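Long-range contact in LEOA (Escherichia coli, PDB 4AUR), which probably hydrolyses GTP as a bacterial dynamin-like protein of enterotoxigenic E. coli: residues P150-R164 against L202-E216. Numbering follows the deposited sequence.
Sequences PLKESHSDIVKWVLR and LKGKLQRAADLTAQE
Val159 and Leu206 meet where two helices of the GTPase domain, a P-loop NTPase fold, pack on the central sheet: both methyls of Val159 bear on Leu206 CD2, and the side chains cross at about a right angle. Their helices do nearly the same, with an angle of 77° between the axes of 156-164 and 202-209. The backbones come close here, Ser156 CA lying 4.9 Å from Ala209 CA, and Lys160 CA 4.4 Å from the CA of Ala210, just past the helix, consistent with the small alanine side chains. Ala210 CB also touches Leu163 CD1, which continues the apolar strip to Leu212 CD2.

At the other end, Leu151 divides its contacts: CB rests on Leu202 CD1, while Leu151 CD2 reaches Leu206 CD2 at 3.9 Å and Lys205 CB at 4.1 Å. The Lys205 chain runs opposite to Leu151 and, fully extended, delivers Lys205 NZ to Pro150 O at 2.8 Å. This hydrogen bond ties the loop before helix 156-164 to helix 202-209. Beneath the leucines, Leu202 and Leu206 touch Phe174 of strand 172-177, and Leu151 touches Tyr143 of strand 140-146.

Charged pairs border the partly exposed side. Lys160 NZ makes a long salt bridge to Asp211 OD2, at 3.5 Å. Arg164 NH2 forms a salt bridge with Glu216 OE2, guanidinium and carboxylate nearly coplanar, but the modelled separation is implausibly short and its exact geometry doubtful. Arg164 NH1 lies 3.2 Å from Ala210 O. The second shell holds that carboxylate through a capping box at the N-cap of helix 214-219: Thr213 N donates to the anti lone pair of Glu216 OE1, and Glu216 N donates back to Thr213 OG1 at 3.2 Å.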
loop_
_atom_site.group_PDB
_atom_site.type_symbol
_atom_site.label_atom_id
_atom_site.label_comp_id
_atom_site.label_asym_id
_atom_site.label_seq_id
_atom_site.Cartn_x
_atom_site.Cartn_y
_atom_site.Cartn_z
ATOM N N PRO A 150 -37.867 37.606 -17.546
ATOM C CA PRO A 150 -36.997 37.126 -16.462
ATOM C C PRO A 150 -35.694 37.905 -16.281
ATOM O O PRO A 150 -34.887 37.987 -17.203
ATOM C CB PRO A 150 -36.705 35.673 -16.858
ATOM C CG PRO A 150 -37.073 35.571 -18.293
ATOM C CD PRO A 150 -38.227 36.504 -18.453
ATOM N N LEU A 151 -35.536 38.481 -15.092
ATOM C CA LEU A 151 -34.318 39.140 -14.642
ATOM C C LEU A 151 -34.352 40.576 -15.062
ATOM O O LEU A 151 -34.198 40.873 -16.224
ATOM C CB LEU A 151 -33.034 38.455 -15.152
ATOM C CG LEU A 151 -31.727 38.982 -14.541
ATOM C CD1 LEU A 151 -31.728 38.787 -13.043
ATOM C CD2 LEU A 151 -30.506 38.328 -15.148
ATOM N N LYS A 152 -34.535 41.465 -14.098
ATOM C CA LYS A 152 -34.615 42.887 -14.377
ATOM C C LYS A 152 -33.332 43.423 -14.975
ATOM O O LYS A 152 -32.247 42.923 -14.703
ATOM C CB LYS A 152 -35.004 43.665 -13.125
ATOM C CG LYS A 152 -36.460 43.427 -12.744
ATOM C CD LYS A 152 -36.886 44.242 -11.528
ATOM C CE LYS A 152 -38.400 44.182 -11.302
ATOM N NZ LYS A 152 -39.168 45.237 -12.020
ATOM N N GLU A 153 -33.471 44.458 -15.796
ATOM C CA GLU A 153 -32.373 44.939 -16.628
ATOM C C GLU A 153 -31.196 45.434 -15.801
ATOM O O GLU A 153 -30.056 45.361 -16.239
ATOM C CB GLU A 153 -32.866 46.054 -17.566
ATOM C CG GLU A 153 -33.652 45.574 -18.791
ATOM C CD GLU A 153 -35.083 45.120 -18.497
ATOM O OE1 GLU A 153 -35.613 45.399 -17.389
ATOM O OE2 GLU A 153 -35.681 44.481 -19.396
ATOM N N SER A 154 -31.486 45.909 -14.596
ATOM C CA SER A 154 -30.496 46.543 -13.716
ATOM C C SER A 154 -29.664 45.575 -12.856
ATOM O O SER A 154 -28.742 45.988 -12.156
ATOM C CB SER A 154 -31.239 47.516 -12.787
ATOM O OG SER A 154 -32.405 46.902 -12.231
ATOM N N HIS A 155 -29.983 44.291 -12.916
ATOM C CA HIS A 155 -29.457 43.325 -11.960
ATOM C C HIS A 155 -28.176 42.638 -12.380
ATOM O O HIS A 155 -27.674 41.820 -11.646
ATOM C CB HIS A 155 -30.523 42.264 -11.681
ATOM C CG HIS A 155 -31.602 42.728 -10.762
ATOM N ND1 HIS A 155 -32.421 41.858 -10.078
ATOM C CD2 HIS A 155 -31.975 43.973 -10.384
ATOM C CE1 HIS A 155 -33.259 42.548 -9.324
ATOM N NE2 HIS A 155 -33.013 43.834 -9.497
ATOM N N SER A 156 -27.628 42.957 -13.542
ATOM C CA SER A 156 -26.426 42.270 -13.984
ATOM C C SER A 156 -25.436 42.068 -12.855
ATOM O O SER A 156 -24.967 40.967 -12.626
ATOM C CB SER A 156 -25.743 43.050 -15.089
ATOM O OG SER A 156 -26.444 42.920 -16.297
ATOM N N ASP A 157 -25.108 43.132 -12.141
ATOM C CA ASP A 157 -23.956 43.087 -11.231
ATOM C C ASP A 157 -24.259 42.345 -9.909
ATOM O O ASP A 157 -23.333 41.912 -9.212
ATOM C CB ASP A 157 -23.359 44.492 -11.000
ATOM C CG ASP A 157 -24.360 45.474 -10.427
ATOM O OD1 ASP A 157 -25.546 45.111 -10.325
ATOM O OD2 ASP A 157 -23.968 46.613 -10.085
ATOM N N ILE A 158 -25.548 42.170 -9.614
ATOM C CA ILE A 158 -26.014 41.436 -8.458
ATOM C C ILE A 158 -25.915 39.948 -8.718
ATOM O O ILE A 158 -25.492 39.164 -7.862
ATOM C CB ILE A 158 -27.477 41.757 -8.180
ATOM C CG1 ILE A 158 -27.641 43.238 -7.843
ATOM C CG2 ILE A 158 -27.997 40.900 -7.039
ATOM C CD1 ILE A 158 -29.087 43.657 -7.655
ATOM N N VAL A 159 -26.349 39.543 -9.896
ATOM C CA VAL A 159 -26.128 38.179 -10.349
ATOM C C VAL A 159 -24.634 37.834 -10.342
ATOM O O VAL A 159 -24.260 36.756 -9.966
ATOM C CB VAL A 159 -26.694 37.985 -11.762
ATOM C CG1 VAL A 159 -26.230 36.667 -12.359
ATOM C CG2 VAL A 159 -28.217 38.062 -11.736
ATOM N N LYS A 160 -23.785 38.761 -10.752
ATOM C CA LYS A 160 -22.345 38.545 -10.737
ATOM C C LYS A 160 -21.825 38.443 -9.318
ATOM O O LYS A 160 -20.941 37.660 -9.010
ATOM C CB LYS A 160 -21.648 39.699 -11.451
ATOM C CG LYS A 160 -20.177 39.464 -11.689
ATOM C CD LYS A 160 -19.545 40.571 -12.511
ATOM C CE LYS A 160 -18.173 40.144 -13.026
ATOM N NZ LYS A 160 -17.903 40.696 -14.386
ATOM N N TRP A 161 -22.373 39.272 -8.450
ATOM C CA TRP A 161 -21.981 39.299 -7.046
ATOM C C TRP A 161 -22.237 37.957 -6.401
ATOM O O TRP A 161 -21.415 37.448 -5.696
ATOM C CB TRP A 161 -22.808 40.370 -6.357
ATOM C CG TRP A 161 -22.537 40.555 -4.931
ATOM C CD1 TRP A 161 -21.342 40.797 -4.355
ATOM C CD2 TRP A 161 -23.508 40.548 -3.879
ATOM N NE1 TRP A 161 -21.502 40.935 -3.010
ATOM C CE2 TRP A 161 -22.824 40.783 -2.691
ATOM C CE3 TRP A 161 -24.900 40.355 -3.834
ATOM C CZ2 TRP A 161 -23.474 40.835 -1.450
ATOM C CZ3 TRP A 161 -25.542 40.409 -2.608
ATOM C CH2 TRP A 161 -24.827 40.645 -1.431
ATOM N N VAL A 162 -23.389 37.372 -6.689
ATOM C CA VAL A 162 -23.783 36.107 -6.107
ATOM C C VAL A 162 -23.025 34.956 -6.709
ATOM O O VAL A 162 -22.526 34.087 -5.992
ATOM C CB VAL A 162 -25.275 35.863 -6.315
ATOM C CG1 VAL A 162 -25.674 34.487 -5.814
ATOM C CG2 VAL A 162 -26.059 36.910 -5.568
ATOM N N LEU A 163 -22.954 34.931 -8.029
ATOM C CA LEU A 163 -22.439 33.753 -8.734
ATOM C C LEU A 163 -20.940 33.817 -8.894
ATOM O O LEU A 163 -20.268 32.814 -8.776
ATOM C CB LEU A 163 -23.080 33.612 -10.105
ATOM C CG LEU A 163 -24.598 33.593 -10.180
ATOM C CD1 LEU A 163 -25.021 33.440 -11.628
ATOM C CD2 LEU A 163 -25.212 32.471 -9.372
ATOM N N ARG A 164 -20.406 34.990 -9.166
ATOM C CA ARG A 164 -18.985 35.092 -9.351
ATOM C C ARG A 164 -18.297 35.458 -8.045
ATOM O O ARG A 164 -17.549 34.640 -7.501
ATOM C CB ARG A 164 -18.648 36.095 -10.444
ATOM C CG ARG A 164 -17.170 36.113 -10.788
ATOM C CD ARG A 164 -16.916 35.272 -12.017
ATOM N NE ARG A 164 -17.049 33.860 -11.703
ATOM C CZ ARG A 164 -17.325 32.903 -12.584
ATOM N NH1 ARG A 164 -17.529 33.181 -13.872
ATOM N NH2 ARG A 164 -17.405 31.646 -12.166
ATOM N N LEU A 202 -33.407 32.816 -19.520
ATOM C CA LEU A 202 -32.741 33.227 -18.285
ATOM C C LEU A 202 -31.347 32.667 -18.171
ATOM O O LEU A 202 -30.444 33.313 -17.628
ATOM C CB LEU A 202 -33.523 32.763 -17.066
ATOM C CG LEU A 202 -32.935 33.142 -15.710
ATOM C CD1 LEU A 202 -32.845 34.649 -15.581
ATOM C CD2 LEU A 202 -33.790 32.579 -14.602
ATOM N N LYS A 203 -31.178 31.451 -18.661
ATOM C CA LYS A 203 -29.866 30.818 -18.660
ATOM C C LYS A 203 -28.899 31.696 -19.423
ATOM O O LYS A 203 -27.810 31.972 -18.949
ATOM C CB LYS A 203 -29.950 29.419 -19.259
ATOM C CG LYS A 203 -28.743 28.541 -19.014
ATOM C CD LYS A 203 -29.087 27.050 -19.120
ATOM C CE LYS A 203 -29.705 26.522 -17.829
ATOM N NZ LYS A 203 -29.958 25.052 -17.885
ATOM N N GLY A 204 -29.313 32.187 -20.579
ATOM C CA GLY A 204 -28.463 33.043 -21.381
ATOM C C GLY A 204 -28.145 34.397 -20.772
ATOM O O GLY A 204 -27.011 34.848 -20.856
ATOM N N LYS A 205 -29.128 35.055 -20.168
ATOM C CA LYS A 205 -28.864 36.307 -19.446
ATOM C C LYS A 205 -27.942 36.143 -18.233
ATOM O O LYS A 205 -27.231 37.061 -17.857
ATOM C CB LYS A 205 -30.155 36.941 -18.951
ATOM C CG LYS A 205 -31.207 37.121 -20.032
ATOM C CD LYS A 205 -32.394 37.870 -19.500
ATOM C CE LYS A 205 -33.517 37.853 -20.487
ATOM N NZ LYS A 205 -34.686 38.583 -19.923
ATOM N N LEU A 206 -27.969 34.998 -17.570
ATOM C CA LEU A 206 -27.155 34.858 -16.381
ATOM C C LEU A 206 -25.768 34.622 -16.855
ATOM O O LEU A 206 -24.837 35.223 -16.347
ATOM C CB LEU A 206 -27.623 33.705 -15.506
ATOM C CG LEU A 206 -28.993 33.892 -14.856
ATOM C CD1 LEU A 206 -29.445 32.592 -14.221
ATOM C CD2 LEU A 206 -28.960 35.014 -13.819
ATOM N N GLN A 207 -25.622 33.776 -17.867
ATOM C CA GLN A 207 -24.298 33.424 -18.324
ATOM C C GLN A 207 -23.547 34.661 -18.744
ATOM O O GLN A 207 -22.326 34.753 -18.577
ATOM C CB GLN A 207 -24.348 32.390 -19.443
ATOM C CG GLN A 207 -24.044 32.892 -20.838
ATOM C CD GLN A 207 -22.564 33.057 -21.085
ATOM O OE1 GLN A 207 -22.123 34.039 -21.667
ATOM N NE2 GLN A 207 -21.786 32.098 -20.635
ATOM N N ARG A 208 -24.279 35.634 -19.259
ATOM C CA ARG A 208 -23.666 36.811 -19.841
ATOM C C ARG A 208 -23.468 37.897 -18.810
ATOM O O ARG A 208 -22.595 38.747 -18.969
ATOM C CB ARG A 208 -24.528 37.304 -21.015
ATOM C CG ARG A 208 -23.849 38.243 -22.002
ATOM C CD ARG A 208 -22.504 37.772 -22.580
ATOM N NE ARG A 208 -22.513 36.495 -23.306
ATOM C CZ ARG A 208 -21.647 36.158 -24.275
ATOM N NH1 ARG A 208 -20.707 37.006 -24.658
ATOM N NH2 ARG A 208 -21.719 34.964 -24.877
ATOM N N ALA A 209 -24.276 37.872 -17.754
ATOM C CA ALA A 209 -24.163 38.842 -16.657
ATOM C C ALA A 209 -22.978 38.551 -15.754
ATOM O O ALA A 209 -22.453 39.474 -15.119
ATOM C CB ALA A 209 -25.419 38.841 -15.828
ATOM N N ALA A 210 -22.571 37.281 -15.700
ATOM C CA ALA A 210 -21.610 36.817 -14.726
ATOM C C ALA A 210 -20.460 36.040 -15.337
ATOM O O ALA A 210 -19.782 35.326 -14.631
ATOM C CB ALA A 210 -22.314 35.953 -13.714
ATOM N N ASP A 211 -20.233 36.184 -16.640
ATOM C CA ASP A 211 -19.124 35.521 -17.349
ATOM C C ASP A 211 -19.133 34.016 -17.207
ATOM O O ASP A 211 -18.072 33.430 -17.169
ATOM C CB ASP A 211 -17.740 35.999 -16.853
ATOM C CG ASP A 211 -17.626 37.528 -16.689
ATOM O OD1 ASP A 211 -18.573 38.276 -17.027
ATOM O OD2 ASP A 211 -16.553 37.974 -16.207
ATOM N N LEU A 212 -20.292 33.371 -17.116
ATOM C CA LEU A 212 -20.298 31.931 -16.794
ATOM C C LEU A 212 -19.744 31.108 -17.932
ATOM O O LEU A 212 -19.904 31.462 -19.096
ATOM C CB LEU A 212 -21.687 31.414 -16.489
ATOM C CG LEU A 212 -22.522 32.016 -15.365
ATOM C CD1 LEU A 212 -23.819 31.234 -15.252
ATOM C CD2 LEU A 212 -21.800 32.016 -14.033
ATOM N N THR A 213 -19.087 30.006 -17.599
ATOM C CA THR A 213 -18.607 29.083 -18.613
ATOM C C THR A 213 -19.739 28.156 -18.954
ATOM O O THR A 213 -20.781 28.161 -18.278
ATOM C CB THR A 213 -17.456 28.228 -18.103
ATOM O OG1 THR A 213 -17.917 27.440 -16.998
ATOM C CG2 THR A 213 -16.272 29.113 -17.680
ATOM N N ALA A 214 -19.531 27.349 -19.995
ATOM C CA ALA A 214 -20.567 26.439 -20.460
ATOM C C ALA A 214 -20.887 25.438 -19.374
ATOM O O ALA A 214 -22.050 25.072 -19.208
ATOM C CB ALA A 214 -20.150 25.728 -21.738
ATOM N N GLN A 215 -19.870 25.015 -18.624
ATOM C CA GLN A 215 -20.068 24.021 -17.566
ATOM C C GLN A 215 -20.825 24.582 -16.381
ATOM O O GLN A 215 -21.645 23.894 -15.784
ATOM C CB GLN A 215 -18.737 23.433 -17.105
ATOM C CG GLN A 215 -18.323 22.208 -17.911
ATOM C CD GLN A 215 -16.816 22.004 -17.948
ATOM O OE1 GLN A 215 -16.200 21.606 -16.950
ATOM N NE2 GLN A 215 -16.216 22.274 -19.107
ATOM N N GLU A 216 -20.546 25.830 -16.032
ATOM C CA GLU A 216 -21.269 26.503 -14.967
ATOM C C GLU A 216 -22.717 26.672 -15.363
ATOM O O GLU A 216 -23.603 26.445 -14.557
ATOM C CB GLU A 216 -20.641 27.850 -14.660
ATOM C CG GLU A 216 -19.285 27.736 -13.993
ATOM C CD GLU A 216 -18.595 29.068 -13.824
ATOM O OE1 GLU A 216 -18.348 29.759 -14.829
ATOM O OE2 GLU A 216 -18.298 29.435 -12.675
#